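Local coordinates for protein major pollen allergen Jun a 1 (Juniperus ashei, PDB 1PXZ) that has low pectate lyase activity, cleaving alpha-1,4-galacturonan (pectate) by elimination with calcium as cofactor, and is the major allergen of cedar pollen, at residues N190-H195 / A218-G223; A241-D246 / E264-T269; I117-H122 / I163-L168. All blocks are in the same frame, centred on the assembly; numbering follows the deposited sequence.

Contact 1: N190-H195 / A218-G223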
loop_
_atom_site.group_PDB
_atom_site.type_symbol
_atom_site.label_atom_id
_atom_site.label_comp_id
_atom_site.label_asym_id
_atom_site.label_seq_id
_atom_site.Cartn_x
_atom_site.Cartn_y
_atom_site.Cartn_z
ATOM N N ASN A 190 4.287 -5.897 -2.317
ATOM C CA ASN A 190 5.067 -5.355 -1.208
ATOM C C ASN A 190 5.467 -6.430 -0.197
ATOM O O ASN A 190 4.812 -7.465 -0.148
ATOM C CB ASN A 190 4.241 -4.330 -0.440
ATOM C CG ASN A 190 3.764 -3.208 -1.357
ATOM O OD1 ASN A 190 2.570 -3.109 -1.668
ATOM N ND2 ASN A 190 4.714 -2.380 -1.760
ATOM N N HIS A 191 6.497 -6.168 0.604
ATOM C CA HIS A 191 6.836 -7.083 1.706
ATOM C C HIS A 191 6.595 -6.319 3.004
ATOM O O HIS A 191 7.278 -5.318 3.205
ATOM C CB HIS A 191 8.262 -7.584 1.580
ATOM C CG HIS A 191 8.695 -8.549 2.641
ATOM N ND1 HIS A 191 10.028 -8.811 2.911
ATOM C CD2 HIS A 191 7.968 -9.319 3.496
ATOM C CE1 HIS A 191 10.102 -9.698 3.895
ATOM N NE2 HIS A 191 8.868 -10.030 4.269
ATOM N N PHE A 192 5.632 -6.728 3.811
ATOM C CA PHE A 192 5.336 -6.093 5.093
ATOM C C PHE A 192 5.886 -6.971 6.205
ATOM O O PHE A 192 5.554 -8.171 6.210
ATOM C CB PHE A 192 3.833 -5.926 5.309
ATOM C CG PHE A 192 3.085 -5.144 4.258
ATOM C CD1 PHE A 192 2.606 -5.817 3.137
ATOM C CD2 PHE A 192 2.876 -3.787 4.390
ATOM C CE1 PHE A 192 1.920 -5.128 2.152
ATOM C CE2 PHE A 192 2.175 -3.086 3.416
ATOM C CZ PHE A 192 1.708 -3.764 2.301
ATOM N N PHE A 193 6.687 -6.443 7.130
ATOM C CA PHE A 193 7.267 -7.356 8.128
ATOM C C PHE A 193 7.705 -6.603 9.389
ATOM O O PHE A 193 7.854 -5.381 9.367
ATOM C CB PHE A 193 8.418 -8.166 7.530
ATOM C CG PHE A 193 9.625 -7.332 7.089
ATOM C CD1 PHE A 193 9.644 -6.718 5.847
ATOM C CD2 PHE A 193 10.729 -7.187 7.913
ATOM C CE1 PHE A 193 10.746 -5.996 5.448
ATOM C CE2 PHE A 193 11.841 -6.434 7.529
ATOM C CZ PHE A 193 11.836 -5.825 6.285
ATOM N N ASN A 194 7.890 -7.383 10.460
ATOM C CA ASN A 194 8.365 -6.842 11.737
ATOM C C ASN A 194 7.606 -5.604 12.145
ATOM O O ASN A 194 8.192 -4.538 12.380
ATOM C CB ASN A 194 9.869 -6.532 11.647
ATOM C CG ASN A 194 10.705 -7.789 11.466
ATOM O OD1 ASN A 194 10.235 -8.937 11.491
ATOM N ND2 ASN A 194 12.011 -7.556 11.278
ATOM N N HIS A 195 6.283 -5.701 12.231
ATOM C CA HIS A 195 5.457 -4.524 12.449
ATOM C C HIS A 195 4.088 -4.946 12.976
ATOM O O HIS A 195 3.575 -5.917 12.412
ATOM C CB HIS A 195 5.283 -3.730 11.130
ATOM C CG HIS A 195 4.573 -2.445 11.389
ATOM N ND1 HIS A 195 3.199 -2.282 11.289
ATOM C CD2 HIS A 195 5.073 -1.247 11.794
ATOM C CE1 HIS A 195 2.890 -1.031 11.618
ATOM N NE2 HIS A 195 4.012 -0.395 11.923
ATOM N N ALA A 218 -2.860 -7.083 -3.630
ATOM C CA ALA A 218 -2.467 -8.281 -4.360
ATOM C C ALA A 218 -0.975 -8.607 -4.402
ATOM O O ALA A 218 -0.136 -7.727 -4.571
ATOM C CB ALA A 218 -2.966 -8.134 -5.799
ATOM N N PHE A 219 -0.662 -9.886 -4.304
ATOM C CA PHE A 219 0.679 -10.431 -4.461
ATOM C C PHE A 219 1.654 -9.905 -3.400
ATOM O O PHE A 219 2.867 -9.819 -3.651
ATOM C CB PHE A 219 1.237 -10.150 -5.858
ATOM C CG PHE A 219 0.248 -10.421 -6.987
ATOM C CD1 PHE A 219 -0.158 -11.719 -7.224
ATOM C CD2 PHE A 219 -0.228 -9.383 -7.771
ATOM C CE1 PHE A 219 -1.065 -11.981 -8.252
ATOM C CE2 PHE A 219 -1.155 -9.631 -8.779
ATOM C CZ PHE A 219 -1.572 -10.933 -8.997
ATOM N N ASN A 220 1.152 -9.575 -2.227
ATOM C CA ASN A 220 1.990 -9.082 -1.138
ATOM C C ASN A 220 2.457 -10.240 -0.260
ATOM O O ASN A 220 1.757 -11.251 -0.160
ATOM C CB ASN A 220 1.257 -8.066 -0.264
ATOM C CG ASN A 220 0.710 -6.882 -1.031
ATOM O OD1 ASN A 220 -0.484 -6.777 -1.320
ATOM N ND2 ASN A 220 1.598 -5.955 -1.371
ATOM N N GLN A 221 3.614 -10.061 0.357
ATOM C CA GLN A 221 4.109 -10.984 1.370
ATOM C C GLN A 221 3.808 -10.356 2.723
ATOM O O GLN A 221 4.367 -9.302 3.036
ATOM C CB GLN A 221 5.617 -11.276 1.223
ATOM C CG GLN A 221 6.138 -12.072 2.432
ATOM C CD GLN A 221 5.553 -13.486 2.462
ATOM O OE1 GLN A 221 5.519 -14.200 1.473
ATOM N NE2 GLN A 221 5.089 -13.921 3.623
ATOM N N PHE A 222 2.929 -10.959 3.521
ATOM C CA PHE A 222 2.596 -10.416 4.829
ATOM C C PHE A 222 3.348 -11.162 5.913
ATOM O O PHE A 222 2.974 -12.290 6.290
ATOM C CB PHE A 222 1.084 -10.534 5.079
ATOM C CG PHE A 222 0.296 -9.467 4.340
ATOM C CD1 PHE A 222 0.384 -8.136 4.697
ATOM C CD2 PHE A 222 -0.531 -9.833 3.303
ATOM C CE1 PHE A 222 -0.348 -7.158 4.030
ATOM C CE2 PHE A 222 -1.258 -8.864 2.602
ATOM C CZ PHE A 222 -1.144 -7.535 2.953
ATOM N N GLY A 223 4.413 -10.557 6.426
ATOM C CA GLY A 223 5.213 -11.246 7.422
ATOM C C GLY A 223 6.589 -11.629 6.940
ATOM O O GLY A 223 6.985 -11.391 5.779
#
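Successive coils of the parallel beta-helix meet here, with H191 beside Q221 and F192 beside F222 as parallel neighbours. Three backbone bonds join the coils. Q221 N donates to N190 O at 2.9 Å. F192 N donates to Q221 O at 3.0 Å. G223 N donates to F192 O at 2.7 Å. On the inner face, the rings of F192 and F222 point the same way. Their planes are 11° apart and their centroids 5.0 Å apart. The rings are slid past each other and barely overlap. The closest touch is F192 CD1 to F222 CE1, at 3.4 Å. F222 in turn stacks on Y245 of the next coil. The other face carries H191 and Q221. H191 CG lies anti to the backbone N (chi1 -179°), and the imidazole reaches the neighbouring coil. There H191 NE2 donates to G223 O at 2.8 Å. The oxygen lies in the ring plane, but the bond is bent, with 136° at the hydrogen. F193 CD1 covers one face of the imidazole, 3.5 Å above the centre of the H191 ring. H191 CD2 touches Q221 CG. At the turn before these strands, the buried amides of N190 and N220 lie side by side and nearly parallel. Asparagines aligned at a turn, with aromatic rings repeated from coil to coil inside, are typical of the pectate lyase beta-helix.

Contact 2: A241-D246 / E264-T269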
loop_
_atom_site.group_PDB
_atom_site.type_symbol
_atom_site.label_atom_id
_atom_site.label_comp_id
_atom_site.label_asym_id
_atom_site.label_seq_id
_atom_site.Cartn_x
_atom_site.Cartn_y
_atom_site.Cartn_z
ATOM N N ALA A 241 -6.136 -10.503 -2.956
ATOM C CA ALA A 241 -5.914 -11.596 -3.892
ATOM C C ALA A 241 -4.482 -12.093 -4.013
ATOM O O ALA A 241 -3.579 -11.274 -4.219
ATOM C CB ALA A 241 -6.349 -11.114 -5.289
ATOM N N ASN A 242 -4.233 -13.392 -3.938
ATOM C CA ASN A 242 -2.925 -14.001 -4.155
ATOM C C ASN A 242 -1.823 -13.352 -3.305
ATOM O O ASN A 242 -0.715 -13.082 -3.778
ATOM C CB ASN A 242 -2.565 -13.940 -5.629
ATOM C CG ASN A 242 -3.216 -15.078 -6.398
ATOM O OD1 ASN A 242 -3.672 -16.096 -5.863
ATOM N ND2 ASN A 242 -3.236 -14.882 -7.696
ATOM N N ASN A 243 -2.158 -13.134 -2.029
ATOM C CA ASN A 243 -1.135 -12.718 -1.070
ATOM C C ASN A 243 -0.674 -13.908 -0.231
ATOM O O ASN A 243 -1.424 -14.872 -0.112
ATOM C CB ASN A 243 -1.685 -11.655 -0.128
ATOM C CG ASN A 243 -2.389 -10.503 -0.818
ATOM O OD1 ASN A 243 -3.611 -10.456 -0.995
ATOM N ND2 ASN A 243 -1.566 -9.532 -1.193
ATOM N N ASN A 244 0.512 -13.839 0.360
ATOM C CA ASN A 244 1.059 -14.932 1.176
ATOM C C ASN A 244 1.188 -14.501 2.621
ATOM O O ASN A 244 1.819 -13.472 2.909
ATOM C CB ASN A 244 2.415 -15.330 0.588
ATOM C CG ASN A 244 2.936 -16.667 1.053
ATOM O OD1 ASN A 244 2.164 -17.587 1.333
ATOM N ND2 ASN A 244 4.252 -16.821 1.149
ATOM N N TYR A 245 0.606 -15.227 3.576
ATOM C CA TYR A 245 0.604 -14.792 4.958
ATOM C C TYR A 245 1.401 -15.764 5.844
ATOM O O TYR A 245 1.045 -16.937 5.919
ATOM C CB TYR A 245 -0.810 -14.678 5.540
ATOM C CG TYR A 245 -1.718 -13.605 4.989
ATOM C CD1 TYR A 245 -2.308 -13.813 3.729
ATOM C CD2 TYR A 245 -1.999 -12.432 5.669
ATOM C CE1 TYR A 245 -3.145 -12.849 3.203
ATOM C CE2 TYR A 245 -2.848 -11.455 5.152
ATOM C CZ TYR A 245 -3.406 -11.698 3.904
ATOM O OH TYR A 245 -4.247 -10.755 3.341
ATOM N N ASP A 246 2.429 -15.256 6.507
ATOM C CA ASP A 246 3.090 -15.892 7.634
ATOM C C ASP A 246 2.213 -15.786 8.876
ATOM O O ASP A 246 1.257 -15.028 8.866
ATOM C CB ASP A 246 4.433 -15.211 7.952
ATOM C CG ASP A 246 5.479 -15.482 6.895
ATOM O OD1 ASP A 246 5.663 -16.674 6.527
ATOM O OD2 ASP A 246 6.142 -14.524 6.418
ATOM N N GLU A 264 -9.436 -13.911 -2.142
ATOM C CA GLU A 264 -9.340 -14.905 -3.209
ATOM C C GLU A 264 -7.921 -15.371 -3.434
ATOM O O GLU A 264 -7.033 -14.534 -3.661
ATOM C CB GLU A 264 -9.902 -14.234 -4.471
ATOM C CG GLU A 264 -9.962 -15.113 -5.703
ATOM C CD GLU A 264 -10.677 -14.457 -6.871
ATOM O OE1 GLU A 264 -10.962 -13.235 -6.826
ATOM O OE2 GLU A 264 -10.936 -15.210 -7.843
ATOM N N GLY A 265 -7.668 -16.670 -3.365
ATOM C CA GLY A 265 -6.359 -17.195 -3.699
ATOM C C GLY A 265 -5.255 -16.781 -2.750
ATOM O O GLY A 265 -4.070 -16.764 -3.142
ATOM N N ASN A 266 -5.560 -16.468 -1.502
ATOM C CA ASN A 266 -4.533 -16.176 -0.496
ATOM C C ASN A 266 -4.008 -17.455 0.136
ATOM O O ASN A 266 -4.701 -18.478 0.077
ATOM C CB ASN A 266 -5.133 -15.262 0.579
ATOM C CG ASN A 266 -5.530 -13.926 -0.028
ATOM O OD1 ASN A 266 -4.647 -13.221 -0.532
ATOM N ND2 ASN A 266 -6.807 -13.586 0.017
ATOM N N SER A 267 -2.828 -17.415 0.742
ATOM C CA SER A 267 -2.345 -18.579 1.492
ATOM C C SER A 267 -2.101 -18.123 2.931
ATOM O O SER A 267 -1.338 -17.180 3.180
ATOM C CB SER A 267 -1.090 -19.159 0.864
ATOM O OG SER A 267 -0.527 -20.189 1.682
ATOM N N PHE A 268 -2.782 -18.765 3.880
ATOM C CA PHE A 268 -2.742 -18.320 5.265
ATOM C C PHE A 268 -2.099 -19.409 6.123
ATOM O O PHE A 268 -2.638 -20.521 6.156
ATOM C CB PHE A 268 -4.143 -18.018 5.783
ATOM C CG PHE A 268 -5.010 -17.007 5.059
ATOM C CD1 PHE A 268 -4.807 -15.638 5.217
ATOM C CD2 PHE A 268 -6.038 -17.429 4.215
ATOM C CE1 PHE A 268 -5.629 -14.743 4.541
ATOM C CE2 PHE A 268 -6.862 -16.536 3.548
ATOM C CZ PHE A 268 -6.667 -15.168 3.720
ATOM N N THR A 269 -0.995 -19.105 6.785
ATOM C CA THR A 269 -0.366 -20.038 7.731
ATOM C C THR A 269 -0.615 -19.547 9.143
ATOM O O THR A 269 -0.110 -18.497 9.557
ATOM C CB THR A 269 1.139 -20.178 7.433
ATOM O OG1 THR A 269 1.293 -20.708 6.114
ATOM C CG2 THR A 269 1.778 -21.147 8.421
HETATM O O HOH W 1 1.041 -19.067 3.937
#
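A241 pairs with E264 at the start of this contact between two neighbouring coils of the parallel beta-helix. The coils then turn together and run on as strands 244-245 and 267-269. N242 sits at the turn, and its backbone N donates to E264 O at 3.0 Å. G265 O touches N242 CA. N242 and G265 both take positive phi here, which suits the glycine at 265 well. At N243 the pairing passes to a side chain. N243 N donates to N266 OD1 at 2.9 Å, 18° out of the amide plane of N266. N266 CG lies anti to its own carbonyl carbon (chi1 -64°), which places the amide alongside that of N243. The other end of the amide, N266 ND2, is held by V240 O and S263 OG, so this buried group is gripped at both ends. S267 N then bonds to N243 O, and regular strand pairing resumes. N244 OD1 touches S267 CB, while N244 ND2 donates to Q221 OE1 of the preceding coil. Y245 fills the inner side. F268 CE1 lies 3.4 Å above the Y245 ring plane, toward the rim. The two rings are oblique, at 34°. S267 O meets the Y245 ring at its edge, and Y245 OH bonds to M230 O. Y245 N bonds to S267 O at 2.8 Å, and T269 N to Y245 O at 3.1 Å. D246 packs its backbone against T269. On the S267 side, one water bridges the segments. It can donate to N244 OD1 and Y245 O, and it lies 3.0 Å from S267 OG and 2.7 Å from T269 OG1.

Contact 3: I117-H122 / I163-L168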
loop_
_atom_site.group_PDB
_atom_site.type_symbol
_atom_site.label_atom_id
_atom_site.label_comp_id
_atom_site.label_asym_id
_atom_site.label_seq_id
_atom_site.Cartn_x
_atom_site.Cartn_y
_atom_site.Cartn_z
ATOM N N ILE A 117 2.733 6.771 -8.084
ATOM C CA ILE A 117 3.325 5.451 -8.013
ATOM C C ILE A 117 4.503 5.471 -7.031
ATOM O O ILE A 117 5.424 6.271 -7.180
ATOM C CB ILE A 117 3.821 4.941 -9.376
ATOM C CG1 ILE A 117 2.684 4.798 -10.413
ATOM C CG2 ILE A 117 4.581 3.635 -9.245
ATOM C CD1 ILE A 117 3.222 4.508 -11.807
ATOM N N LEU A 118 4.459 4.586 -6.036
ATOM C CA LEU A 118 5.593 4.467 -5.113
ATOM C C LEU A 118 6.137 3.060 -5.306
ATOM O O LEU A 118 5.398 2.120 -5.041
ATOM C CB LEU A 118 5.202 4.696 -3.671
ATOM C CG LEU A 118 4.555 6.046 -3.347
ATOM C CD1 LEU A 118 4.033 6.052 -1.924
ATOM C CD2 LEU A 118 5.554 7.188 -3.569
ATOM N N HIS A 119 7.374 2.939 -5.762
ATOM C CA HIS A 119 7.855 1.632 -6.151
ATOM C C HIS A 119 9.310 1.387 -5.747
ATOM O O HIS A 119 10.157 2.254 -5.962
ATOM C CB HIS A 119 7.717 1.542 -7.662
ATOM C CG HIS A 119 8.355 0.387 -8.348
ATOM N ND1 HIS A 119 7.715 -0.830 -8.498
ATOM C CD2 HIS A 119 9.556 0.262 -8.964
ATOM C CE1 HIS A 119 8.520 -1.664 -9.163
ATOM N NE2 HIS A 119 9.644 -1.023 -9.450
ATOM N N SER A 120 9.537 0.213 -5.208
ATOM C CA SER A 120 10.846 -0.344 -4.870
ATOM C C SER A 120 11.641 0.509 -3.888
ATOM O O SER A 120 12.862 0.700 -4.017
ATOM C CB SER A 120 11.615 -0.609 -6.169
ATOM O OG SER A 120 12.702 -1.486 -5.936
ATOM N N LEU A 121 10.928 0.967 -2.869
ATOM C CA LEU A 121 11.513 1.684 -1.748
ATOM C C LEU A 121 11.560 0.824 -0.488
ATOM O O LEU A 121 10.688 -0.004 -0.207
ATOM C CB LEU A 121 10.710 2.941 -1.401
ATOM C CG LEU A 121 10.417 3.899 -2.552
ATOM C CD1 LEU A 121 9.454 4.997 -2.124
ATOM C CD2 LEU A 121 11.750 4.445 -3.079
ATOM N N HIS A 122 12.605 1.070 0.309
ATOM C CA HIS A 122 12.577 0.536 1.673
ATOM C C HIS A 122 12.041 1.615 2.608
ATOM O O HIS A 122 12.604 2.728 2.587
ATOM C CB HIS A 122 13.963 0.163 2.154
ATOM C CG HIS A 122 14.737 -0.803 1.325
ATOM N ND1 HIS A 122 14.811 -2.139 1.691
ATOM C CD2 HIS A 122 15.480 -0.660 0.200
ATOM C CE1 HIS A 122 15.564 -2.778 0.809
ATOM N NE2 HIS A 122 15.981 -1.913 -0.103
ATOM N N ILE A 163 0.932 1.379 -4.922
ATOM C CA ILE A 163 2.061 1.132 -4.002
ATOM C C ILE A 163 2.609 -0.253 -4.307
ATOM O O ILE A 163 1.914 -1.231 -4.005
ATOM C CB ILE A 163 1.555 1.296 -2.571
ATOM C CG1 ILE A 163 0.991 2.720 -2.332
ATOM C CG2 ILE A 163 2.605 0.949 -1.522
ATOM C CD1 ILE A 163 0.200 2.704 -1.033
ATOM N N ASP A 164 3.803 -0.346 -4.897
ATOM C CA ASP A 164 4.256 -1.589 -5.507
ATOM C C ASP A 164 5.706 -1.931 -5.203
ATOM O O ASP A 164 6.578 -1.063 -5.349
ATOM C CB ASP A 164 4.096 -1.454 -7.033
ATOM C CG ASP A 164 4.416 -2.701 -7.814
ATOM O OD1 ASP A 164 3.711 -3.735 -7.708
ATOM O OD2 ASP A 164 5.412 -2.645 -8.559
ATOM N N HIS A 165 5.946 -3.189 -4.826
ATOM C CA HIS A 165 7.298 -3.675 -4.590
ATOM C C HIS A 165 8.060 -2.841 -3.567
ATOM O O HIS A 165 9.276 -2.665 -3.732
ATOM C CB HIS A 165 8.066 -3.699 -5.924
ATOM C CG HIS A 165 7.896 -4.985 -6.702
ATOM N ND1 HIS A 165 8.380 -6.192 -6.266
ATOM C CD2 HIS A 165 7.293 -5.250 -7.882
ATOM C CE1 HIS A 165 8.094 -7.149 -7.142
ATOM N NE2 HIS A 165 7.421 -6.602 -8.151
ATOM N N ASN A 166 7.418 -2.356 -2.514
ATOM C CA ASN A 166 8.181 -1.747 -1.419
ATOM C C ASN A 166 8.437 -2.735 -0.305
ATOM O O ASN A 166 7.677 -3.683 -0.142
ATOM C CB ASN A 166 7.410 -0.556 -0.852
ATOM C CG ASN A 166 7.145 0.404 -2.012
ATOM O OD1 ASN A 166 8.100 1.013 -2.496
ATOM N ND2 ASN A 166 5.909 0.498 -2.448
ATOM N N SER A 167 9.473 -2.470 0.484
ATOM C CA SER A 167 9.768 -3.220 1.705
ATOM C C SER A 167 9.461 -2.359 2.918
ATOM O O SER A 167 10.130 -1.350 3.152
ATOM C CB SER A 167 11.242 -3.644 1.670
ATOM O OG SER A 167 11.376 -4.689 0.715
ATOM N N LEU A 168 8.431 -2.703 3.686
ATOM C CA LEU A 168 7.859 -1.822 4.691
ATOM C C LEU A 168 7.872 -2.489 6.061
ATOM O O LEU A 168 7.270 -3.560 6.161
ATOM C CB LEU A 168 6.410 -1.472 4.308
ATOM C CG LEU A 168 6.270 -0.934 2.872
ATOM C CD1 LEU A 168 4.800 -0.833 2.485
ATOM C CD2 LEU A 168 6.954 0.420 2.712
#
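N166 fastens two coils of the parallel beta-helix by using both ends of its amide on the segment 117-122. This is the tight part of the contact, at the turn between strands 161-164 and 167-169. N166 OD1 accepts from L121 N at 2.9 Å, in the plane of the amide and on a lone pair. N166 ND2 donates to L118 O at 3.1 Å. That bond is nearly straight, 171° at the hydrogen, but it comes from above the carbonyl plane. L118 O also accepts from D164 N at 2.9 Å, so two donors grip one oxygen. A chi1 of -56° sets CG beside N166's own N, and from there the amide spans L118 O and L121 N. S120 N bonds to D164 O, and S167 N to L121 O.

H119 and D164 add a buried polar pair. H119 ND1 donates to D164 OD2 at 2.9 Å, in a clearly bent bond. The carboxylate is met on its anti side, and the ring and carboxylate planes are only 12° apart. D164 OD1 is bound by S188 OG and N189 ND2, so both carboxylate oxygens are occupied. These bonds would favour a charged carboxylate. H165 lies next to H119, rim to rim, with H165 CB 3.9 Å from H119 CE1. H165 ND1 bonds to G343 O and H165 NE2 to D5 OD1, which ties both chain ends to the coil.

At the far end only the side chains are looser. The backbones stay close, with H122 CA 3.4 Å from S167 O. H122 and S167 are partly exposed to solvent. The H122 ring stacks on H100, and S167 OG bonds to V344 N. Across the coils their side chains meet by one light touch, H122 ND1 to S167 CB at 3.9 Å.

How the contacts relate
The three contacts follow the chain in the order 3, 1, 2 along one side of the parallel beta-helix. Each joins a coil to the next at the same kind of turn. Contacts 3 and 1 have centres 11 Å apart and touch: H191 N lies 2.9 Å from N166 O. Contacts 1 and 2 have centres 10 Å apart and touch through F222 N and N244 O, 2.8 Å apart. Contacts 2 and 3 have centres 19 Å apart and do not touch; their nearest atoms are about 9 Å apart. Strands 114-119 and 161-164 pair, as do 122-124, 167-169, 185-195, 221-222, 244-245 and 267-269 in turn. Sequence order is thus the stacking order of the coils.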